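Local coordinates for protein fumarate lyase (Mesorhizobium sp., PDB 3C8T) that belongs to the fumarate lyase family of mostly helical enzymes and assembles from four copies of its chain, at residues A[168-171]-A[172-175]; A[125-128]-A[129-133]; A[70-73]-A[74-77]. All coordinates share one frame; numbering follows the deposited sequence.

Contact 1 of 3, residues A[168-171]-A[172-175]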
loop_
_atom_site.group_PDB
_atom_site.type_symbol
_atom_site.label_atom_id
_atom_site.label_comp_id
_atom_site.label_asym_id
_atom_site.label_seq_id
_atom_site.Cartn_x
_atom_site.Cartn_y
_atom_site.Cartn_z
ATOM N N LEU A 168 26.856 1.088 3.579
ATOM C CA LEU A 168 27.197 2.233 4.371
ATOM C C LEU A 168 26.778 3.586 3.732
ATOM O O LEU A 168 26.305 4.496 4.441
ATOM C CB LEU A 168 28.713 2.225 4.646
ATOM C CG LEU A 168 29.333 3.407 5.408
ATOM C CD1 LEU A 168 28.614 3.696 6.809
ATOM C CD2 LEU A 168 30.867 3.244 5.547
ATOM N N SER A 169 26.964 3.716 2.415
ATOM C CA SER A 169 26.739 4.975 1.731
ATOM C C SER A 169 25.314 5.500 1.856
ATOM O O SER A 169 25.108 6.714 2.009
ATOM C CB SER A 169 27.141 4.884 0.263
ATOM O OG SER A 169 26.193 4.118 -0.453
ATOM N N ALA A 170 24.363 4.579 1.791
ATOM C CA ALA A 170 22.939 4.816 2.065
ATOM C C ALA A 170 22.684 5.402 3.462
ATOM O O ALA A 170 21.854 6.317 3.620
ATOM C CB ALA A 170 22.132 3.466 1.906
ATOM N N PHE A 171 23.358 4.837 4.462
ATOM C CA PHE A 171 23.176 5.251 5.874
ATOM C C PHE A 171 23.840 6.577 6.183
ATOM O O PHE A 171 23.330 7.357 6.998
ATOM C CB PHE A 171 23.592 4.145 6.835
ATOM C CG PHE A 171 22.632 3.019 6.837
ATOM C CD1 PHE A 171 21.434 3.117 7.558
ATOM C CD2 PHE A 171 22.846 1.905 6.015
ATOM C CE1 PHE A 171 20.492 2.088 7.510
ATOM C CE2 PHE A 171 21.909 0.891 5.944
ATOM C CZ PHE A 171 20.738 0.968 6.700
ATOM N N ASP A 172 24.949 6.854 5.499
ATOM C CA ASP A 172 25.508 8.198 5.478
ATOM C C ASP A 172 24.480 9.168 4.955
ATOM O O ASP A 172 24.345 10.244 5.507
ATOM C CB ASP A 172 26.752 8.253 4.586
ATOM C CG ASP A 172 27.945 7.459 5.174
ATOM O OD1 ASP A 172 27.995 7.270 6.407
ATOM O OD2 ASP A 172 28.833 7.046 4.402
ATOM N N ARG A 173 23.742 8.819 3.886
ATOM C CA ARG A 173 22.708 9.746 3.395
ATOM C C ARG A 173 21.520 9.857 4.334
ATOM O O ARG A 173 20.885 10.908 4.369
ATOM C CB ARG A 173 22.244 9.464 1.961
ATOM C CG ARG A 173 23.269 9.778 0.877
ATOM C CD ARG A 173 22.756 9.386 -0.542
ATOM N NE ARG A 173 22.504 7.959 -0.731
ATOM C CZ ARG A 173 23.326 7.098 -1.355
ATOM N NH1 ARG A 173 24.511 7.500 -1.843
ATOM N NH2 ARG A 173 22.967 5.809 -1.487
ATOM N N HIS A 174 21.210 8.800 5.090
ATOM C CA HIS A 174 20.006 8.815 5.936
ATOM C C HIS A 174 20.294 9.714 7.122
ATOM O O HIS A 174 19.398 10.448 7.571
ATOM C CB HIS A 174 19.571 7.416 6.445
ATOM C CG HIS A 174 19.103 6.464 5.366
ATOM N ND1 HIS A 174 18.193 6.818 4.390
ATOM C CD2 HIS A 174 19.370 5.148 5.166
ATOM C CE1 HIS A 174 17.962 5.779 3.606
ATOM N NE2 HIS A 174 18.666 4.752 4.056
ATOM N N ALA A 175 21.535 9.644 7.634
ATOM C CA ALA A 175 21.996 10.562 8.698
ATOM C C ALA A 175 21.808 12.011 8.338
ATOM O O ALA A 175 21.357 12.794 9.184
ATOM C CB ALA A 175 23.438 10.307 9.082
HETATM O O HOH W 1 25.646 4.654 -2.867
#
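Phe171 and His174 both set CG beside the backbone N and anti to the carbonyl carbon, with chi1 at -72° and -66°. These torsions bring the two rings together on one side of helix 160-185, one of the long helices in the middle of this fumarate lyase fold. The pair is T-shaped. The edge of His174 turns toward the face of Phe171, with the ring centroids 5.3 Å apart and the planes at 77°. His174 also lies with one face against the backbone, where its CD2 comes within 3.2 Å of Ala170 O, which sits above the ring toward its rim. The polar end of His174 is held by another helix, as NE2 bonds to Ser244 OG on helix 229-255.

Arg173 runs back along the helix and bends at its third torsion. This lays the guanidinium flat over the preceding turn, with Ser169 O 3.8 Å above its plane, close to the centre. Its NE makes a salt bridge to Asp229 of the second subunit, so this side of the helix faces a neighbouring chain. A water joins Ser169 to Arg173. The water donates to Ser169 OG, at a short 2.5 Å, and accepts from Arg173 NH2 at 3.2 Å. Ser169 OG is also bonded to Val166 O, one turn earlier.

Asp172 is gripped by two arginines from elsewhere in the chain. Its OD1 pairs with Arg131 of helix 104-140, and its OD2 with Arg443. Backbone bonds of the alpha-helix run beneath these side chains, and the one from Asp172 N to Leu168 O is 2.9 Å long. On the same turn the methyl CD1 of Leu168 rests 3.6 Å from Asp172 OD1.

Contact 2 of 3, residues A[125-128]-A[129-133]; sequences RRIE and SVRKA
Glu128 and Arg131 form a salt bridge one helical turn apart. The two side chains lie alongside each other and point the same way. Glu128 bends at its second torsion (-53°), which swings its carboxylate toward Arg131, one turn on. NH1 of Arg131 lies 2.8 Å from Glu128 OE1 and 2.8 Å from Glu128 OE2. The hydrogen bond goes to OE1, through its syn lone pair and in the guanidinium plane. The carboxylate is turned 65° against that plane. The guanidinium sits between two acids, Glu128 and Asp172 of helix 160-185.

The backbone bonds follow the i to i+4 pattern of an alpha-helix, here the long helix 104-140 of the fumarate lyase fold. Arg131 N to Ile127 O is 2.9 Å.

Water supplies a third link. A water accepts from Arg125 NH1 at 2.7 Å and also bonds Ser129 OG at 2.8 Å. Arg126 turns elsewhere, to salt bridges with Asp14 and with Glu340 of helix 315-344.

Nonpolar packing is slight across this turn. The CG2 methyl of Ile127 meets the CD methylene of Arg131 at 3.9 Å, and Ile127 also packs on Phe237 and Val241 of helix 229-255.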
loop_
_atom_site.group_PDB
_atom_site.type_symbol
_atom_site.label_atom_id
_atom_site.label_comp_id
_atom_site.label_asym_id
_atom_site.label_seq_id
_atom_site.Cartn_x
_atom_site.Cartn_y
_atom_site.Cartn_z
ATOM N N ARG A 125 20.928 7.652 17.080
ATOM C CA ARG A 125 21.862 6.814 17.817
ATOM C C ARG A 125 22.005 5.422 17.138
ATOM O O ARG A 125 23.098 4.893 16.990
ATOM C CB ARG A 125 21.253 6.654 19.217
ATOM C CG ARG A 125 22.157 6.586 20.342
ATOM C CD ARG A 125 22.060 5.202 20.968
ATOM N NE ARG A 125 20.955 4.941 21.902
ATOM C CZ ARG A 125 20.566 3.691 22.162
ATOM N NH1 ARG A 125 21.196 2.690 21.563
ATOM N NH2 ARG A 125 19.599 3.416 23.024
ATOM N N ARG A 126 20.895 4.828 16.722
ATOM C CA ARG A 126 20.952 3.513 16.077
ATOM C C ARG A 126 21.544 3.598 14.651
ATOM O O ARG A 126 22.309 2.718 14.218
ATOM C CB ARG A 126 19.584 2.831 16.080
ATOM C CG ARG A 126 18.894 2.787 17.433
ATOM C CD ARG A 126 18.158 1.484 17.515
ATOM N NE ARG A 126 17.451 1.273 18.766
ATOM C CZ ARG A 126 17.979 0.711 19.853
ATOM N NH1 ARG A 126 19.244 0.335 19.878
ATOM N NH2 ARG A 126 17.234 0.575 20.934
ATOM N N ILE A 127 21.223 4.657 13.942
ATOM C CA ILE A 127 21.814 4.900 12.620
ATOM C C ILE A 127 23.348 5.103 12.739
ATOM O O ILE A 127 24.118 4.569 11.947
ATOM C CB ILE A 127 21.126 6.094 11.905
ATOM C CG1 ILE A 127 19.691 5.733 11.440
ATOM C CG2 ILE A 127 22.024 6.633 10.747
ATOM C CD1 ILE A 127 18.977 6.911 10.616
ATOM N N GLU A 128 23.802 5.840 13.758
ATOM C CA GLU A 128 25.244 5.968 14.027
ATOM C C GLU A 128 25.956 4.637 14.396
ATOM O O GLU A 128 27.045 4.393 13.892
ATOM C CB GLU A 128 25.519 7.063 15.072
ATOM C CG GLU A 128 24.974 8.449 14.633
ATOM C CD GLU A 128 25.455 8.877 13.216
ATOM O OE1 GLU A 128 24.666 8.866 12.242
ATOM O OE2 GLU A 128 26.648 9.215 13.083
ATOM N N SER A 129 25.364 3.784 15.243
ATOM C CA SER A 129 25.918 2.440 15.434
ATOM C C SER A 129 25.932 1.615 14.161
ATOM O O SER A 129 26.894 0.888 13.930
ATOM C CB SER A 129 25.171 1.626 16.498
ATOM O OG SER A 129 25.014 2.384 17.661
ATOM N N VAL A 130 24.855 1.675 13.370
ATOM C CA VAL A 130 24.814 0.969 12.069
ATOM C C VAL A 130 26.016 1.388 11.184
ATOM O O VAL A 130 26.767 0.518 10.692
ATOM C CB VAL A 130 23.410 1.039 11.330
ATOM C CG1 VAL A 130 23.486 0.465 9.891
ATOM C CG2 VAL A 130 22.397 0.237 12.104
ATOM N N ARG A 131 26.196 2.706 11.018
ATOM C CA ARG A 131 27.308 3.259 10.231
ATOM C C ARG A 131 28.663 2.777 10.784
ATOM O O ARG A 131 29.523 2.348 10.006
ATOM C CB ARG A 131 27.253 4.793 10.173
ATOM C CG ARG A 131 26.013 5.318 9.489
ATOM C CD ARG A 131 25.801 6.798 9.744
ATOM N NE ARG A 131 26.713 7.598 8.937
ATOM C CZ ARG A 131 27.086 8.845 9.233
ATOM N NH1 ARG A 131 26.629 9.441 10.340
ATOM N NH2 ARG A 131 27.915 9.503 8.415
ATOM N N LYS A 132 28.841 2.819 12.107
ATOM C CA LYS A 132 30.081 2.301 12.718
ATOM C C LYS A 132 30.378 0.835 12.386
ATOM O O LYS A 132 31.501 0.502 11.977
ATOM C CB LYS A 132 30.091 2.508 14.234
ATOM C CG LYS A 132 30.643 3.864 14.622
ATOM C CD LYS A 132 30.458 4.185 16.127
ATOM C CE LYS A 132 29.582 5.458 16.333
ATOM N NZ LYS A 132 29.999 6.199 17.592
ATOM N N ALA A 133 29.396 -0.048 12.566
ATOM C CA ALA A 133 29.618 -1.453 12.261
ATOM C C ALA A 133 29.847 -1.693 10.758
ATOM O O ALA A 133 30.616 -2.574 10.384
ATOM C CB ALA A 133 28.478 -2.315 12.814
HETATM O O HOH W 2 22.676 2.506 19.262
#

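Contact 3 of 3, residues A[70-73]-A[74-77]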
loop_
_atom_site.group_PDB
_atom_site.type_symbol
_atom_site.label_atom_id
_atom_site.label_comp_id
_atom_site.label_asym_id
_atom_site.label_seq_id
_atom_site.Cartn_x
_atom_site.Cartn_y
_atom_site.Cartn_z
ATOM N N ARG A 70 -7.869 6.293 31.851
ATOM C CA ARG A 70 -8.280 5.382 30.775
ATOM C C ARG A 70 -9.797 5.279 30.663
ATOM O O ARG A 70 -10.350 5.350 29.571
ATOM C CB ARG A 70 -7.661 3.994 30.958
ATOM C CG ARG A 70 -6.171 3.973 30.691
ATOM C CD ARG A 70 -5.590 2.573 30.601
ATOM N NE ARG A 70 -4.291 2.602 29.926
ATOM C CZ ARG A 70 -4.132 2.720 28.609
ATOM N NH1 ARG A 70 -5.183 2.831 27.798
ATOM N NH2 ARG A 70 -2.915 2.736 28.095
ATOM N N ASP A 71 -10.451 5.115 31.814
ATOM C CA ASP A 71 -11.916 5.026 31.906
ATOM C C ASP A 71 -12.599 6.294 31.395
ATOM O O ASP A 71 -13.569 6.217 30.641
ATOM C CB ASP A 71 -12.343 4.747 33.356
ATOM C CG ASP A 71 -11.944 3.346 33.840
ATOM O OD1 ASP A 71 -11.117 2.662 33.184
ATOM O OD2 ASP A 71 -12.455 2.922 34.898
ATOM N N ASP A 72 -12.089 7.456 31.799
ATOM C CA ASP A 72 -12.690 8.728 31.388
ATOM C C ASP A 72 -12.479 9.039 29.909
ATOM O O ASP A 72 -13.340 9.655 29.280
ATOM C CB ASP A 72 -12.211 9.879 32.259
ATOM C CG ASP A 72 -12.959 9.953 33.588
ATOM O OD1 ASP A 72 -14.015 9.276 33.709
ATOM O OD2 ASP A 72 -12.484 10.686 34.497
ATOM N N THR A 73 -11.352 8.584 29.355
ATOM C CA THR A 73 -11.056 8.774 27.925
ATOM C C THR A 73 -12.114 8.105 27.056
ATOM O O THR A 73 -12.466 8.614 25.995
ATOM C CB THR A 73 -9.614 8.275 27.579
ATOM O OG1 THR A 73 -8.655 9.084 28.283
ATOM C CG2 THR A 73 -9.328 8.323 26.075
ATOM N N GLU A 74 -12.628 6.974 27.541
ATOM C CA GLU A 74 -13.585 6.140 26.809
ATOM C C GLU A 74 -14.947 6.819 26.776
ATOM O O GLU A 74 -15.727 6.656 25.833
ATOM C CB GLU A 74 -13.664 4.749 27.459
ATOM C CG GLU A 74 -14.725 3.802 26.881
ATOM C CD GLU A 74 -14.435 3.344 25.446
ATOM O OE1 GLU A 74 -13.251 3.341 25.022
ATOM O OE2 GLU A 74 -15.410 2.983 24.736
ATOM N N ILE A 75 -15.207 7.597 27.819
ATOM C CA ILE A 75 -16.407 8.419 27.935
ATOM C C ILE A 75 -16.237 9.723 27.150
ATOM O O ILE A 75 -17.081 10.078 26.350
ATOM C CB ILE A 75 -16.727 8.700 29.431
ATOM C CG1 ILE A 75 -17.071 7.392 30.156
ATOM C CG2 ILE A 75 -17.868 9.677 29.584
ATOM C CD1 ILE A 75 -17.179 7.548 31.663
ATOM N N VAL A 76 -15.131 10.422 27.370
ATOM C CA VAL A 76 -14.928 11.745 26.771
ATOM C C VAL A 76 -14.399 11.715 25.306
ATOM O O VAL A 76 -14.630 12.655 24.536
ATOM C CB VAL A 76 -14.033 12.613 27.695
ATOM C CG1 VAL A 76 -13.414 13.797 26.939
ATOM C CG2 VAL A 76 -14.842 13.074 28.943
ATOM N N GLY A 77 -13.702 10.638 24.930
ATOM C CA GLY A 77 -13.063 10.552 23.621
ATOM C C GLY A 77 -11.565 10.805 23.662
ATOM O O GLY A 77 -10.828 10.253 22.837
#
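Ile75 crosses Asp72 at a slant, and its CD1 methyl comes within 4.1 Å of Asp72 OD1. This is a loose contact at the surface. The branches of Ile75 and Val76 otherwise rest on the backbone of the turn before, with Val76 CB 3.4 Å from Asp72 O.

Glu74 takes a different course. Its CB sits 3.5 Å from Asp71 O, but CG stands anti to the backbone N (chi1 174°) and the chain then bends. The carboxylate is thus led away from the turn, to a long, weak ion pair with Arg10 of the third subunit.

Thr73 is buried, packing on Gly9 of the third subunit. Its OG1 lies beside its own backbone N and reaches back to bond Leu69 O. Its other branch, the CG2 methyl, lies 4.1 Å from Gly77 O.

The backbone bonds are weak at Glu74 and shorter at the end of the helix. There Val76 N bonds Asp72 O at 2.7 Å, and Gly77 N bonds Thr73 O at 2.6 Å. Gly77 has a phi of 102°, where a side chain would press on the carbonyl oxygen before it. A glycine of positive phi just past the last turn is a common way for an alpha-helix to end.

All three contacts lie within single helices, but their settings differ. Contact 1 is buried and contact 2 partly so. They sit on neighbouring helices 160-185 and 104-140, with centres 10 Å apart. The salt bridge between Asp172 and Arg131 joins them, and Ala175 CB packs 3.5 Å from Arg131 NH1. Contact 3 is a surface turn at the end of helix 66-76, its centre about 44 Å from that of contact 1 and 41 Å from that of contact 2. The chemistry follows. Contacts 1 and 2 are rich in charge pairs, and contact 1 adds an aromatic pair. Contact 3 rests mainly on backbone bonds. Contacts 1 and 3 also meet other subunits, the second and the third respectively.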